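Long-range contact in CurH (Lyngbya majuscula, PDB 3KG7), which probably dehydrates a beta-hydroxyacyl intermediate during curacin biosynthesis, as the dehydratase domain of a polyketide synthase module: residues Thr21-Asn31 / Thr84-Thr94. Sequence-based numbering, arbitrary orientation.
Sequences TGQTIYHQDIN and TTRETQLMLHT
Strands 24-30 and 86-92 pair antiparallel in one hotdog of the double-hotdog dehydratase fold, joined by eight backbone hydrogen bonds, two in each of the pairs Thr24-Leu92, Tyr26-Leu90, Gln28-Thr88 and Ile30-Arg86. Arg86 O takes two donors from opposite faces of its carbonyl plane: Ile30 N at 2.8 Å and, well above the plane, Thr88 OG1 at 2.9 Å. CG1 and CD1 of Ile30 lie against that hydroxyl. Next to the Ile30-Arg86 pair, Asn31 ND2 donates to Thr85 OG1 (2.9 Å), which lies close to the amide plane, and Asn31 OD1 accepts from Asn34 N.

At the other end the Gln23 chain runs extended beyond CG (chi2 156°) and brings its amide up against Met91 and His93. The CE methyl of selenomethionine Met91 touches Gln23 CD (3.4 Å), while Gln23 NE2 approaches His93 CD2 (3.4 Å), amide and ring planes 72° apart. With an alanine in place of Gln23 the amide is gone, and the Met91 methyl would probably be freer to turn, with Thr21 OG1 losing its weak acceptor. Met91 SE also packs on Ile25 CG1 (3.6 Å).

On the opposite face Tyr26 CD2 meets Leu90 CD2 (3.9 Å), and both residues reach helix 52-62. Strands 14-17 and 101-109 flank the pair, and Gln89 hydrogen-bonds Glu17 and Ala19 of the second subunit, placing the Ile25-His27-Gln89 face at the dimer interface.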
ATOM      1  N   THR C  21       2.594  -7.171   6.444  1.00 84.22           N
ATOM      2  CA  THR C  21       1.614  -7.235   7.524  1.00 84.67           C
ATOM      3  C   THR C  21       0.411  -8.143   7.243  1.00 84.54           C
ATOM      4  O   THR C  21      -0.229  -8.652   8.172  1.00 85.35           O
ATOM      5  CB  THR C  21       1.042  -5.834   7.782  1.00 86.92           C
ATOM      6  OG1 THR C  21       0.307  -5.412   6.629  1.00 86.96           O
ATOM      7  CG2 THR C  21       2.156  -4.822   8.052  1.00 88.09           C
ATOM      8  N   GLY C  22       0.093  -8.324   5.964  1.00 83.50           N
ATOM      9  CA  GLY C  22      -1.159  -8.957   5.560  1.00 81.88           C
ATOM     10  C   GLY C  22      -2.307  -7.959   5.654  1.00 83.11           C
ATOM     11  O   GLY C  22      -3.467  -8.336   5.829  1.00 83.94           O
ATOM     12  N   GLN C  23      -1.981  -6.674   5.562  1.00 81.82           N
ATOM     13  CA  GLN C  23      -2.999  -5.641   5.510  1.00 82.23           C
ATOM     14  C   GLN C  23      -3.441  -5.433   4.076  1.00 81.00           C
ATOM     15  O   GLN C  23      -2.798  -5.916   3.147  1.00 82.27           O
ATOM     16  CB  GLN C  23      -2.468  -4.317   6.065  1.00 85.44           C
ATOM     17  CG  GLN C  23      -2.454  -4.230   7.577  1.00 90.07           C
ATOM     18  CD  GLN C  23      -1.433  -3.229   8.103  1.00 94.52           C
ATOM     19  OE1 GLN C  23      -0.505  -2.819   7.395  1.00 94.61           O
ATOM     20  NE2 GLN C  23      -1.594  -2.840   9.363  1.00 97.18           N
ATOM     21  N   THR C  24      -4.541  -4.709   3.904  1.00 78.47           N
ATOM     22  CA  THR C  24      -5.030  -4.324   2.597  1.00 76.82           C
ATOM     23  C   THR C  24      -5.356  -2.837   2.616  1.00 78.10           C
ATOM     24  O   THR C  24      -6.066  -2.356   3.509  1.00 77.92           O
ATOM     25  CB  THR C  24      -6.298  -5.118   2.244  1.00 79.04           C
ATOM     26  OG1 THR C  24      -6.045  -6.516   2.421  1.00 83.00           O
ATOM     27  CG2 THR C  24      -6.704  -4.887   0.806  1.00 80.39           C
ATOM     28  N   ILE C  25      -4.812  -2.099   1.654  1.00 78.32           N
ATOM     29  CA  ILE C  25      -5.137  -0.679   1.519  1.00 81.38           C
ATOM     30  C   ILE C  25      -5.916  -0.498   0.244  1.00 80.16           C
ATOM     31  O   ILE C  25      -5.514  -0.999  -0.800  1.00 81.74           O
ATOM     32  CB  ILE C  25      -3.895   0.252   1.437  1.00 82.97           C
ATOM     33  CG1 ILE C  25      -2.909  -0.027   2.558  1.00 87.10           C
ATOM     34  CG2 ILE C  25      -4.303   1.727   1.524  1.00 82.21           C
ATOM     35  CD1 ILE C  25      -1.557   0.620   2.319  1.00 92.00           C
ATOM     36  N   TYR C  26      -7.030   0.217   0.341  1.00 79.08           N
ATOM     37  CA  TYR C  26      -7.742   0.691  -0.822  1.00 78.01           C
ATOM     38  C   TYR C  26      -7.532   2.198  -0.953  1.00 78.91           C
ATOM     39  O   TYR C  26      -7.979   2.978  -0.109  1.00 80.55           O
ATOM     40  CB  TYR C  26      -9.214   0.346  -0.706  1.00 79.46           C
ATOM     41  CG  TYR C  26      -9.492  -1.142  -0.590  1.00 81.77           C
ATOM     42  CD1 TYR C  26      -9.797  -1.909  -1.725  1.00 78.76           C
ATOM     43  CD2 TYR C  26      -9.463  -1.787   0.658  1.00 79.77           C
ATOM     44  CE1 TYR C  26     -10.057  -3.274  -1.628  1.00 79.26           C
ATOM     45  CE2 TYR C  26      -9.725  -3.160   0.765  1.00 78.09           C
ATOM     46  CZ  TYR C  26     -10.022  -3.891  -0.382  1.00 80.41           C
ATOM     47  OH  TYR C  26     -10.281  -5.242  -0.288  1.00 83.62           O
ATOM     48  N   HIS C  27      -6.825   2.608  -2.000  1.00 76.85           N
ATOM     49  CA  HIS C  27      -6.493   4.016  -2.159  1.00 75.43           C
ATOM     50  C   HIS C  27      -7.023   4.602  -3.452  1.00 76.17           C
ATOM     51  O   HIS C  27      -6.945   3.969  -4.501  1.00 80.44           O
ATOM     52  CB  HIS C  27      -4.988   4.236  -2.020  1.00 72.38           C
ATOM     53  CG  HIS C  27      -4.167   3.549  -3.062  1.00 72.89           C
ATOM     54  ND1 HIS C  27      -3.567   4.230  -4.101  1.00 72.71           N
ATOM     55  CD2 HIS C  27      -3.829   2.247  -3.218  1.00 72.89           C
ATOM     56  CE1 HIS C  27      -2.894   3.376  -4.853  1.00 71.51           C
ATOM     57  NE2 HIS C  27      -3.038   2.167  -4.341  1.00 73.15           N
ATOM     58  N   GLN C  28      -7.570   5.811  -3.363  1.00 76.55           N
ATOM     59  CA  GLN C  28      -8.098   6.525  -4.525  1.00 77.36           C
ATOM     60  C   GLN C  28      -8.083   8.015  -4.269  1.00 79.07           C
ATOM     61  O   GLN C  28      -7.957   8.455  -3.128  1.00 80.58           O
ATOM     62  CB  GLN C  28      -9.541   6.107  -4.810  1.00 77.41           C
ATOM     63  CG  GLN C  28     -10.537   6.623  -3.780  1.00 77.35           C
ATOM     64  CD  GLN C  28     -11.880   5.948  -3.880  1.00 79.81           C
ATOM     65  OE1 GLN C  28     -12.441   5.829  -4.968  1.00 82.32           O
ATOM     66  NE2 GLN C  28     -12.409   5.498  -2.743  1.00 78.75           N
ATOM     67  N   ASP C  29      -8.241   8.785  -5.338  1.00 80.59           N
ATOM     68  CA  ASP C  29      -8.407  10.221  -5.218  1.00 80.72           C
ATOM     69  C   ASP C  29      -9.880  10.564  -5.343  1.00 79.31           C
ATOM     70  O   ASP C  29     -10.500  10.304  -6.378  1.00 80.54           O
ATOM     71  CB  ASP C  29      -7.554  10.950  -6.260  1.00 81.91           C
ATOM     72  CG  ASP C  29      -6.070  10.913  -5.919  1.00 85.11           C
ATOM     73  OD1 ASP C  29      -5.374  11.920  -6.159  1.00 86.93           O
ATOM     74  OD2 ASP C  29      -5.593   9.884  -5.390  1.00 87.97           O
ATOM     75  N   ILE C  30     -10.442  11.133  -4.283  1.00 77.55           N
ATOM     76  CA  ILE C  30     -11.853  11.460  -4.279  1.00 76.86           C
ATOM     77  C   ILE C  30     -12.061  12.913  -4.656  1.00 77.38           C
ATOM     78  O   ILE C  30     -11.481  13.808  -4.052  1.00 79.14           O
ATOM     79  CB  ILE C  30     -12.516  11.140  -2.933  1.00 76.49           C
ATOM     80  CG1 ILE C  30     -12.312   9.655  -2.598  1.00 75.31           C
ATOM     81  CG2 ILE C  30     -14.004  11.532  -2.971  1.00 75.68           C
ATOM     82  CD1 ILE C  30     -13.081   9.146  -1.372  1.00 77.83           C
ATOM     83  N   ASN C  31     -12.879  13.124  -5.684  1.00 77.35           N
ATOM     84  CA  ASN C  31     -13.330  14.449  -6.099  1.00 75.88           C
ATOM     85  C   ASN C  31     -14.658  14.337  -6.844  1.00 76.68           C
ATOM     86  O   ASN C  31     -15.204  13.240  -6.980  1.00 78.17           O
ATOM     87  CB  ASN C  31     -12.274  15.131  -6.962  1.00 74.95           C
ATOM     88  CG  ASN C  31     -11.729  14.220  -8.031  1.00 76.27           C
ATOM     89  OD1 ASN C  31     -12.485  13.531  -8.728  1.00 77.40           O
ATOM     90  ND2 ASN C  31     -10.409  14.196  -8.165  1.00 74.49           N
ATOM     91  N   THR C  84     -11.523  20.425  -5.638  1.00 83.03           N
ATOM     92  CA  THR C  84     -10.852  19.803  -4.502  1.00 82.40           C
ATOM     93  C   THR C  84     -10.726  18.296  -4.697  1.00 82.34           C
ATOM     94  O   THR C  84     -11.705  17.624  -5.025  1.00 83.07           O
ATOM     95  CB  THR C  84     -11.588  20.101  -3.184  1.00 82.28           C
ATOM     96  OG1 THR C  84     -11.568  21.517  -2.947  1.00 84.38           O
ATOM     97  CG2 THR C  84     -10.925  19.375  -2.016  1.00 80.75           C
ATOM     98  N   THR C  85      -9.502  17.798  -4.520  1.00 80.86           N
ATOM     99  CA  THR C  85      -9.188  16.374  -4.556  1.00 80.41           C
ATOM    100  C   THR C  85      -8.666  15.978  -3.197  1.00 79.08           C
ATOM    101  O   THR C  85      -7.777  16.620  -2.661  1.00 81.77           O
ATOM    102  CB  THR C  85      -8.095  16.055  -5.617  1.00 81.48           C
ATOM    103  OG1 THR C  85      -8.655  16.169  -6.929  1.00 83.73           O
ATOM    104  CG2 THR C  85      -7.517  14.641  -5.449  1.00 80.31           C
ATOM    105  N   ARG C  86      -9.232  14.916  -2.643  1.00 77.53           N
ATOM    106  CA  ARG C  86      -8.744  14.349  -1.399  1.00 78.38           C
ATOM    107  C   ARG C  86      -8.224  12.940  -1.621  1.00 78.99           C
ATOM    108  O   ARG C  86      -8.953  12.055  -2.061  1.00 79.21           O
ATOM    109  CB  ARG C  86      -9.837  14.376  -0.323  1.00 78.84           C
ATOM    110  CG  ARG C  86     -10.197  15.782   0.091  1.00 75.97           C
ATOM    111  CD  ARG C  86     -10.550  15.851   1.544  1.00 78.41           C
ATOM    112  NE  ARG C  86      -9.719  16.831   2.228  1.00 78.05           N
ATOM    113  CZ  ARG C  86      -8.795  16.532   3.128  1.00 77.48           C
ATOM    114  NH1 ARG C  86      -8.581  15.276   3.494  1.00 76.69           N
ATOM    115  NH2 ARG C  86      -8.091  17.499   3.675  1.00 80.28           N
ATOM    116  N   GLU C  87      -6.940  12.764  -1.337  1.00 79.08           N
ATOM    117  CA  GLU C  87      -6.260  11.477  -1.380  1.00 79.78           C
ATOM    118  C   GLU C  87      -6.793  10.619  -0.228  1.00 78.98           C
ATOM    119  O   GLU C  87      -6.556  10.931   0.935  1.00 79.95           O
ATOM    120  CB  GLU C  87      -4.771  11.749  -1.203  1.00 79.52           C
ATOM    121  CG  GLU C  87      -3.834  10.585  -1.419  1.00 82.10           C
ATOM    122  CD  GLU C  87      -2.370  11.013  -1.352  1.00 81.71           C
ATOM    123  OE1 GLU C  87      -2.052  12.125  -1.839  1.00 83.43           O
ATOM    124  OE2 GLU C  87      -1.544  10.241  -0.821  1.00 80.00           O
ATOM    125  N   THR C  88      -7.516   9.552  -0.551  1.00 78.00           N
ATOM    126  CA  THR C  88      -8.242   8.788   0.456  1.00 78.96           C
ATOM    127  C   THR C  88      -7.699   7.365   0.602  1.00 78.14           C
ATOM    128  O   THR C  88      -7.305   6.749  -0.379  1.00 78.80           O
ATOM    129  CB  THR C  88      -9.738   8.770   0.105  1.00 80.23           C
ATOM    130  OG1 THR C  88     -10.144  10.092  -0.280  1.00 80.25           O
ATOM    131  CG2 THR C  88     -10.573   8.318   1.286  1.00 79.40           C
ATOM    132  N   GLN C  89      -7.669   6.857   1.830  1.00 77.16           N
ATOM    133  CA  GLN C  89      -7.147   5.521   2.101  1.00 76.92           C
ATOM    134  C   GLN C  89      -8.024   4.799   3.104  1.00 78.75           C
ATOM    135  O   GLN C  89      -8.246   5.300   4.210  1.00 80.29           O
ATOM    136  CB  GLN C  89      -5.713   5.592   2.629  1.00 74.10           C
ATOM    137  CG  GLN C  89      -4.682   5.951   1.571  1.00 73.58           C
ATOM    138  CD  GLN C  89      -3.253   5.704   2.014  1.00 72.19           C
ATOM    139  OE1 GLN C  89      -3.007   5.208   3.111  1.00 72.67           O
ATOM    140  NE2 GLN C  89      -2.300   6.054   1.160  1.00 69.92           N
ATOM    141  N   LEU C  90      -8.542   3.637   2.705  1.00 79.43           N
ATOM    142  CA  LEU C  90      -9.255   2.753   3.619  1.00 79.12           C
ATOM    143  C   LEU C  90      -8.303   1.620   3.962  1.00 81.78           C
ATOM    144  O   LEU C  90      -7.841   0.899   3.070  1.00 85.38           O
ATOM    145  CB  LEU C  90     -10.532   2.217   2.977  1.00 77.62           C
ATOM    146  CG  LEU C  90     -11.435   1.329   3.839  1.00 79.12           C
ATOM    147  CD1 LEU C  90     -12.887   1.416   3.380  1.00 77.20           C
ATOM    148  CD2 LEU C  90     -10.961  -0.127   3.841  1.00 78.78           C
HETATM  149  N   MSE C  91      -7.998   1.476   5.247  1.00 83.61           N
HETATM  150  CA  MSE C  91      -7.036   0.490   5.705  1.00 85.77           C
HETATM  151  C   MSE C  91      -7.757  -0.667   6.407  1.00 83.30           C
HETATM  152  O   MSE C  91      -8.446  -0.477   7.417  1.00 82.45           O
HETATM  153  CB  MSE C  91      -6.004   1.178   6.606  1.00 99.26           C
HETATM  154  CG  MSE C  91      -4.972   0.270   7.277  1.00110.27           C
HETATM  155 SE   MSE C  91      -3.577  -0.444   6.089  1.00129.92          SE
HETATM  156  CE  MSE C  91      -2.027  -0.012   7.210  1.00114.43           C
ATOM    157  N   LEU C  92      -7.619  -1.860   5.841  1.00 80.41           N
ATOM    158  CA  LEU C  92      -8.249  -3.058   6.383  1.00 78.38           C
ATOM    159  C   LEU C  92      -7.181  -3.887   7.060  1.00 79.48           C
ATOM    160  O   LEU C  92      -6.321  -4.477   6.400  1.00 78.29           O
ATOM    161  CB  LEU C  92      -8.933  -3.848   5.266  1.00 78.34           C
ATOM    162  CG  LEU C  92      -9.480  -5.252   5.505  1.00 77.00           C
ATOM    163  CD1 LEU C  92     -10.730  -5.184   6.342  1.00 79.82           C
ATOM    164  CD2 LEU C  92      -9.778  -5.909   4.178  1.00 74.37           C
ATOM    165  N   HIS C  93      -7.224  -3.921   8.384  1.00 80.17           N
ATOM    166  CA  HIS C  93      -6.160  -4.573   9.128  1.00 81.56           C
ATOM    167  C   HIS C  93      -6.231  -6.079   9.053  1.00 81.65           C
ATOM    168  O   HIS C  93      -7.268  -6.656   8.718  1.00 84.16           O
ATOM    169  CB  HIS C  93      -6.124  -4.089  10.570  1.00 82.00           C
ATOM    170  CG  HIS C  93      -5.739  -2.658  10.698  1.00 82.89           C
ATOM    171  ND1 HIS C  93      -6.663  -1.637  10.682  1.00 85.48           N
ATOM    172  CD2 HIS C  93      -4.528  -2.069  10.817  1.00 85.99           C
ATOM    173  CE1 HIS C  93      -6.040  -0.478  10.805  1.00 86.14           C
ATOM    174  NE2 HIS C  93      -4.743  -0.711  10.886  1.00 88.43           N
ATOM    175  N   THR C  94      -5.109  -6.720   9.331  1.00 82.40           N
ATOM    176  CA  THR C  94      -5.070  -8.168   9.337  1.00 84.28           C
ATOM    177  C   THR C  94      -5.857  -8.663  10.563  1.00 84.91           C
ATOM    178  O   THR C  94      -5.804  -8.055  11.641  1.00 86.34           O
ATOM    179  CB  THR C  94      -3.606  -8.681   9.271  1.00 85.55           C
ATOM    180  OG1 THR C  94      -3.591 -10.112   9.202  1.00 90.57           O
ATOM    181  CG2 THR C  94      -2.768  -8.188  10.461  1.00 84.84           C
TER